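Local structure of beta-N-acetylhexosaminidase (4PYS) at residues A[378-392]-A[426-438]. The protein probably hydrolyses terminal beta-linked N-acetylhexosamine residues from glycoconjugates, as a family 20 glycoside hydrolase. Numbering follows the deposited sequence.
Sequences NYPVICGTNYYTYLN and PLILGMSSALWTD. With GOL (glycerol), chain F; FMT (formic acid), chain J; FMT (formic acid), chain H.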
loop_
_atom_site.group_PDB
_atom_site.type_symbol
_atom_site.label_atom_id
_atom_site.label_comp_id
_atom_site.label_asym_id
_atom_site.label_seq_id
_atom_site.Cartn_x
_atom_site.Cartn_y
_atom_site.Cartn_z
ATOM N N ASN A 378 6.426 16.677 15.880
ATOM C CA ASN A 378 5.814 15.489 16.482
ATOM C C ASN A 378 4.788 14.775 15.583
ATOM O O ASN A 378 3.813 14.214 16.083
ATOM C CB ASN A 378 5.169 15.859 17.826
ATOM C CG ASN A 378 5.106 14.695 18.794
ATOM O OD1 ASN A 378 6.109 14.028 19.053
ATOM N ND2 ASN A 378 3.922 14.454 19.349
ATOM N N TYR A 379 5.002 14.808 14.264
ATOM C CA TYR A 379 4.137 14.092 13.327
ATOM C C TYR A 379 4.712 12.705 13.072
ATOM O O TYR A 379 5.899 12.577 12.778
ATOM C CB TYR A 379 4.064 14.805 11.967
ATOM C CG TYR A 379 3.584 16.248 11.973
ATOM C CD1 TYR A 379 2.604 16.683 12.852
ATOM C CD2 TYR A 379 4.104 17.167 11.062
ATOM C CE1 TYR A 379 2.166 18.006 12.840
ATOM C CE2 TYR A 379 3.676 18.484 11.041
ATOM C CZ TYR A 379 2.708 18.901 11.935
ATOM O OH TYR A 379 2.277 20.213 11.919
ATOM N N PRO A 380 3.870 11.660 13.154
ATOM C CA PRO A 380 4.312 10.321 12.728
ATOM C C PRO A 380 4.670 10.310 11.246
ATOM O O PRO A 380 4.118 11.107 10.481
ATOM C CB PRO A 380 3.074 9.448 12.960
ATOM C CG PRO A 380 2.238 10.200 13.943
ATOM C CD PRO A 380 2.494 11.654 13.679
ATOM N N VAL A 381 5.557 9.401 10.850
ATOM C CA VAL A 381 6.127 9.389 9.502
ATOM C C VAL A 381 6.054 8.015 8.869
ATOM O O VAL A 381 6.354 7.007 9.523
ATOM C CB VAL A 381 7.630 9.765 9.542
ATOM C CG1 VAL A 381 8.288 9.580 8.173
ATOM C CG2 VAL A 381 7.812 11.167 10.011
ATOM N N ILE A 382 5.677 7.978 7.591
ATOM C CA ILE A 382 5.826 6.782 6.766
ATOM C C ILE A 382 7.004 7.010 5.824
ATOM O O ILE A 382 7.065 8.047 5.149
ATOM C CB ILE A 382 4.555 6.534 5.928
ATOM C CG1 ILE A 382 3.378 6.210 6.850
ATOM C CG2 ILE A 382 4.788 5.394 4.906
ATOM C CD1 ILE A 382 2.016 6.514 6.218
ATOM N N CYS A 383 7.953 6.072 5.799
ATOM C CA CYS A 383 9.151 6.231 4.976
ATOM C C CYS A 383 8.914 5.659 3.593
ATOM O O CYS A 383 8.896 4.439 3.417
ATOM C CB CYS A 383 10.362 5.539 5.629
ATOM S SG CYS A 383 10.745 6.136 7.279
ATOM N N GLY A 384 8.739 6.540 2.605
ATOM C CA GLY A 384 8.446 6.104 1.249
ATOM C C GLY A 384 9.254 6.865 0.218
ATOM O O GLY A 384 8.706 7.402 -0.744
ATOM N N THR A 385 10.568 6.891 0.409
ATOM C CA THR A 385 11.431 7.732 -0.418
ATOM C C THR A 385 11.578 7.203 -1.836
ATOM O O THR A 385 11.646 5.982 -2.057
ATOM C CB THR A 385 12.816 7.919 0.233
ATOM O OG1 THR A 385 13.364 6.641 0.569
ATOM C CG2 THR A 385 12.684 8.730 1.503
ATOM N N ASN A 386 11.617 8.122 -2.800
ATOM C CA ASN A 386 11.725 7.735 -4.198
ATOM C C ASN A 386 12.936 6.853 -4.469
ATOM O O ASN A 386 12.797 5.781 -5.069
ATOM C CB ASN A 386 11.635 8.944 -5.160
ATOM C CG ASN A 386 12.429 10.167 -4.697
ATOM O OD1 ASN A 386 13.339 10.088 -3.869
ATOM N ND2 ASN A 386 12.087 11.323 -5.271
ATOM N N TYR A 387 14.111 7.285 -4.019
ATOM C CA TYR A 387 15.215 6.343 -3.806
ATOM C C TYR A 387 14.938 5.675 -2.456
ATOM O O TYR A 387 14.967 6.372 -1.439
ATOM C CB TYR A 387 16.538 7.101 -3.645
ATOM C CG TYR A 387 17.129 7.721 -4.895
ATOM C CD1 TYR A 387 16.481 7.648 -6.124
ATOM C CD2 TYR A 387 18.357 8.367 -4.835
ATOM C CE1 TYR A 387 17.048 8.225 -7.267
ATOM C CE2 TYR A 387 18.924 8.938 -5.957
ATOM C CZ TYR A 387 18.269 8.865 -7.166
ATOM O OH TYR A 387 18.853 9.442 -8.274
ATOM N N TYR A 388 14.662 4.366 -2.395
ATOM C CA TYR A 388 14.509 3.470 -3.540
ATOM C C TYR A 388 13.250 2.631 -3.363
ATOM O O TYR A 388 13.287 1.388 -3.412
ATOM C CB TYR A 388 15.716 2.530 -3.626
ATOM C CG TYR A 388 17.000 3.254 -3.958
ATOM C CD1 TYR A 388 17.174 3.854 -5.201
ATOM C CD2 TYR A 388 18.052 3.319 -3.046
ATOM C CE1 TYR A 388 18.340 4.519 -5.519
ATOM C CE2 TYR A 388 19.229 3.981 -3.365
ATOM C CZ TYR A 388 19.369 4.574 -4.606
ATOM O OH TYR A 388 20.536 5.240 -4.938
ATOM N N THR A 389 12.126 3.311 -3.147
ATOM C CA THR A 389 10.854 2.622 -3.008
ATOM C C THR A 389 9.911 2.894 -4.168
ATOM O O THR A 389 8.820 2.319 -4.210
ATOM C CB THR A 389 10.116 2.980 -1.685
ATOM O OG1 THR A 389 9.507 4.283 -1.785
ATOM C CG2 THR A 389 11.076 2.933 -0.489
ATOM N N TYR A 390 10.305 3.774 -5.099
ATOM C CA TYR A 390 9.474 4.054 -6.273
ATOM C C TYR A 390 9.749 3.058 -7.392
ATOM O O TYR A 390 10.660 3.243 -8.204
ATOM C CB TYR A 390 9.674 5.484 -6.781
ATOM C CG TYR A 390 8.864 6.508 -6.009
ATOM C CD1 TYR A 390 8.394 6.236 -4.724
ATOM C CD2 TYR A 390 8.557 7.741 -6.577
ATOM C CE1 TYR A 390 7.635 7.192 -4.016
ATOM C CE2 TYR A 390 7.811 8.685 -5.886
ATOM C CZ TYR A 390 7.356 8.409 -4.615
ATOM O OH TYR A 390 6.596 9.372 -3.957
ATOM N N LEU A 391 8.948 2.001 -7.428
ATOM C CA LEU A 391 9.156 0.904 -8.372
ATOM C C LEU A 391 8.856 1.293 -9.810
ATOM O O LEU A 391 9.181 0.549 -10.742
ATOM C CB LEU A 391 8.307 -0.302 -7.940
ATOM C CG LEU A 391 8.673 -0.800 -6.543
ATOM C CD1 LEU A 391 7.562 -1.691 -5.985
ATOM C CD2 LEU A 391 9.994 -1.550 -6.591
ATOM N N ASN A 392 8.226 2.454 -10.009
ATOM C CA ASN A 392 8.084 2.981 -11.360
ATOM C C ASN A 392 9.419 3.431 -11.962
ATOM O O ASN A 392 9.536 3.582 -13.184
ATOM C CB ASN A 392 7.057 4.129 -11.401
ATOM C CG ASN A 392 7.287 5.145 -10.309
ATOM O OD1 ASN A 392 7.165 4.829 -9.120
ATOM N ND2 ASN A 392 7.605 6.380 -10.698
ATOM N N PRO A 426 9.318 6.190 18.026
ATOM C CA PRO A 426 8.092 5.467 17.651
ATOM C C PRO A 426 7.220 6.253 16.671
ATOM O O PRO A 426 6.273 5.688 16.116
ATOM C CB PRO A 426 7.364 5.287 18.989
ATOM C CG PRO A 426 7.925 6.340 19.879
ATOM C CD PRO A 426 9.358 6.493 19.466
ATOM N N LEU A 427 7.541 7.529 16.464
ATOM C CA LEU A 427 6.909 8.327 15.411
ATOM C C LEU A 427 7.113 7.711 14.021
ATOM O O LEU A 427 6.277 7.892 13.127
ATOM C CB LEU A 427 7.451 9.758 15.406
ATOM C CG LEU A 427 7.006 10.736 16.496
ATOM C CD1 LEU A 427 7.618 12.110 16.248
ATOM C CD2 LEU A 427 5.487 10.823 16.564
ATOM N N ILE A 428 8.220 7.005 13.825
ATOM C CA ILE A 428 8.462 6.345 12.540
ATOM C C ILE A 428 7.637 5.061 12.441
ATOM O O ILE A 428 7.932 4.069 13.113
ATOM C CB ILE A 428 9.952 6.000 12.344
ATOM C CG1 ILE A 428 10.820 7.230 12.595
ATOM C CG2 ILE A 428 10.185 5.436 10.949
ATOM C CD1 ILE A 428 10.517 8.358 11.654
ATOM N N LEU A 429 6.617 5.084 11.589
ATOM C CA LEU A 429 5.613 4.028 11.561
ATOM C C LEU A 429 6.047 2.826 10.747
ATOM O O LEU A 429 5.720 1.685 11.091
ATOM C CB LEU A 429 4.307 4.560 10.983
ATOM C CG LEU A 429 3.633 5.674 11.778
ATOM C CD1 LEU A 429 2.320 6.042 11.108
ATOM C CD2 LEU A 429 3.409 5.251 13.227
ATOM N N GLY A 430 6.757 3.077 9.654
ATOM C CA GLY A 430 7.169 1.994 8.783
ATOM C C GLY A 430 7.545 2.517 7.418
ATOM O O GLY A 430 8.022 3.652 7.293
HETATM N N MSE A 431 7.287 1.701 6.403
HETATM C CA MSE A 431 7.761 1.946 5.055
HETATM C C MSE A 431 6.656 1.771 4.040
HETATM O O MSE A 431 5.715 0.991 4.255
HETATM C CB MSE A 431 8.866 0.940 4.717
HETATM C CG MSE A 431 10.053 0.993 5.648
HETATM SE SE MSE A 431 11.313 -0.423 5.141
HETATM C CE MSE A 431 11.589 0.079 3.288
ATOM N N SER A 432 6.781 2.473 2.918
ATOM C CA SER A 432 5.872 2.253 1.796
ATOM C C SER A 432 6.655 1.911 0.541
ATOM O O SER A 432 7.869 2.126 0.475
ATOM C CB SER A 432 4.993 3.479 1.534
ATOM O OG SER A 432 5.769 4.624 1.265
ATOM N N SER A 433 5.945 1.360 -0.437
ATOM C CA SER A 433 6.493 1.090 -1.758
ATOM C C SER A 433 5.435 1.624 -2.711
ATOM O O SER A 433 4.253 1.684 -2.349
ATOM C CB SER A 433 6.667 -0.405 -1.961
ATOM O OG SER A 433 5.473 -1.108 -1.660
ATOM N N ALA A 434 5.837 2.036 -3.911
ATOM C CA ALA A 434 4.872 2.660 -4.808
ATOM C C ALA A 434 5.085 2.304 -6.260
ATOM O O ALA A 434 6.216 2.094 -6.717
ATOM C CB ALA A 434 4.896 4.172 -4.650
ATOM N N LEU A 435 3.981 2.272 -6.992
ATOM C CA LEU A 435 4.050 2.107 -8.435
ATOM C C LEU A 435 3.224 3.216 -9.071
ATOM O O LEU A 435 1.998 3.099 -9.184
ATOM C CB LEU A 435 3.514 0.726 -8.832
ATOM C CG LEU A 435 3.742 0.236 -10.277
ATOM C CD1 LEU A 435 2.923 0.973 -11.335
ATOM C CD2 LEU A 435 5.222 0.306 -10.637
ATOM N N TRP A 436 3.892 4.297 -9.472
ATOM C CA TRP A 436 3.235 5.404 -10.156
ATOM C C TRP A 436 3.118 5.054 -11.628
ATOM O O TRP A 436 4.022 4.455 -12.199
ATOM C CB TRP A 436 4.056 6.690 -10.007
ATOM C CG TRP A 436 4.143 7.142 -8.589
ATOM C CD1 TRP A 436 5.136 6.861 -7.692
ATOM C CD2 TRP A 436 3.182 7.943 -7.888
ATOM N NE1 TRP A 436 4.851 7.444 -6.475
ATOM C CE2 TRP A 436 3.658 8.112 -6.570
ATOM C CE3 TRP A 436 1.968 8.534 -8.249
ATOM C CZ2 TRP A 436 2.957 8.847 -5.611
ATOM C CZ3 TRP A 436 1.275 9.269 -7.295
ATOM C CH2 TRP A 436 1.773 9.416 -5.990
ATOM N N THR A 437 2.009 5.430 -12.249
ATOM C CA THR A 437 1.781 5.036 -13.640
ATOM C C THR A 437 2.016 6.149 -14.667
ATOM O O THR A 437 1.482 6.103 -15.784
ATOM C CB THR A 437 0.399 4.335 -13.814
ATOM O OG1 THR A 437 -0.648 5.161 -13.275
ATOM C CG2 THR A 437 0.396 3.000 -13.072
ATOM N N ASP A 438 2.844 7.131 -14.302
ATOM C CA ASP A 438 3.285 8.175 -15.240
ATOM C C ASP A 438 3.828 7.564 -16.531
ATOM O O ASP A 438 4.443 6.485 -16.504
ATOM C CB ASP A 438 4.434 9.006 -14.644
ATOM C CG ASP A 438 4.109 9.596 -13.293
ATOM O OD1 ASP A 438 3.446 8.914 -12.479
ATOM O OD2 ASP A 438 4.541 10.745 -13.039
HETATM C C1 GOL F . 4.271 10.855 -9.453
HETATM O O1 GOL F . 4.511 11.809 -10.471
HETATM C C2 GOL F . 5.610 10.338 -8.919
HETATM O O2 GOL F . 6.351 11.394 -8.330
HETATM C C3 GOL F . 6.383 9.722 -10.084
HETATM O O3 GOL F . 7.609 9.173 -9.647
HETATM C C FMT J . 21.054 5.708 -7.879
HETATM O O1 FMT J . 20.962 6.743 -7.224
HETATM O O2 FMT J . 20.850 5.644 -9.093
HETATM C C FMT H . 9.912 11.079 -8.227
HETATM O O1 FMT H . 10.854 11.601 -7.636
HETATM O O2 FMT H . 9.861 10.957 -9.456
HETATM O O HOH W 1 6.665 4.643 -1.361
#
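Val-381 and Cys-383 each use both backbone polar atoms against strand 428-435: Val-381 N bonds to Leu-427 O (2.8 Å) and Val-381 O takes Leu-429 N, while Cys-383 N reaches Gly-430 O and Cys-383 O receives Ser-432 N. At the end of the short helix 386-389 the chain returns to the same strand: Ala-434 N donates to Thr-389 O (3.0 Å) and Leu-391 N to Ala-434 O. A water links Thr-389 OG1 to Ser-432 OG, which also bonds Gln-359. Asn-392 OD1 accepts a weak but straight bond from the backbone N of Trp-436 (3.3 Å, 170°) and touches the indole edge at CD1; Asn-392 ND2 bonds Tyr-401 OH and a glycerol oxygen. The parallel pairing joins the last two strands of the family 20 TIM barrel; strand 356-360 flanks 381-383, and 428-435 closes the barrel against strand 132-138. At the C-terminal strand ends, where such barrels carry their active site, Trp-436 NE1 sits over one face of the Tyr-390 ring, 3.3 Å from CE2, with the planes inclined at 52°. The glycerol, probably from the crystallisation liquor, lies over a Trp-436 face and donates to Asp-438 OD2; it may mark part of a sugar pocket. At the other end, Ile-428, whose CG1 lies beside the backbone N (chi1 -51°), brings CD1 to 3.8 Å from Val-381 CB, and both residues pack on Leu-371 of helix 369-376.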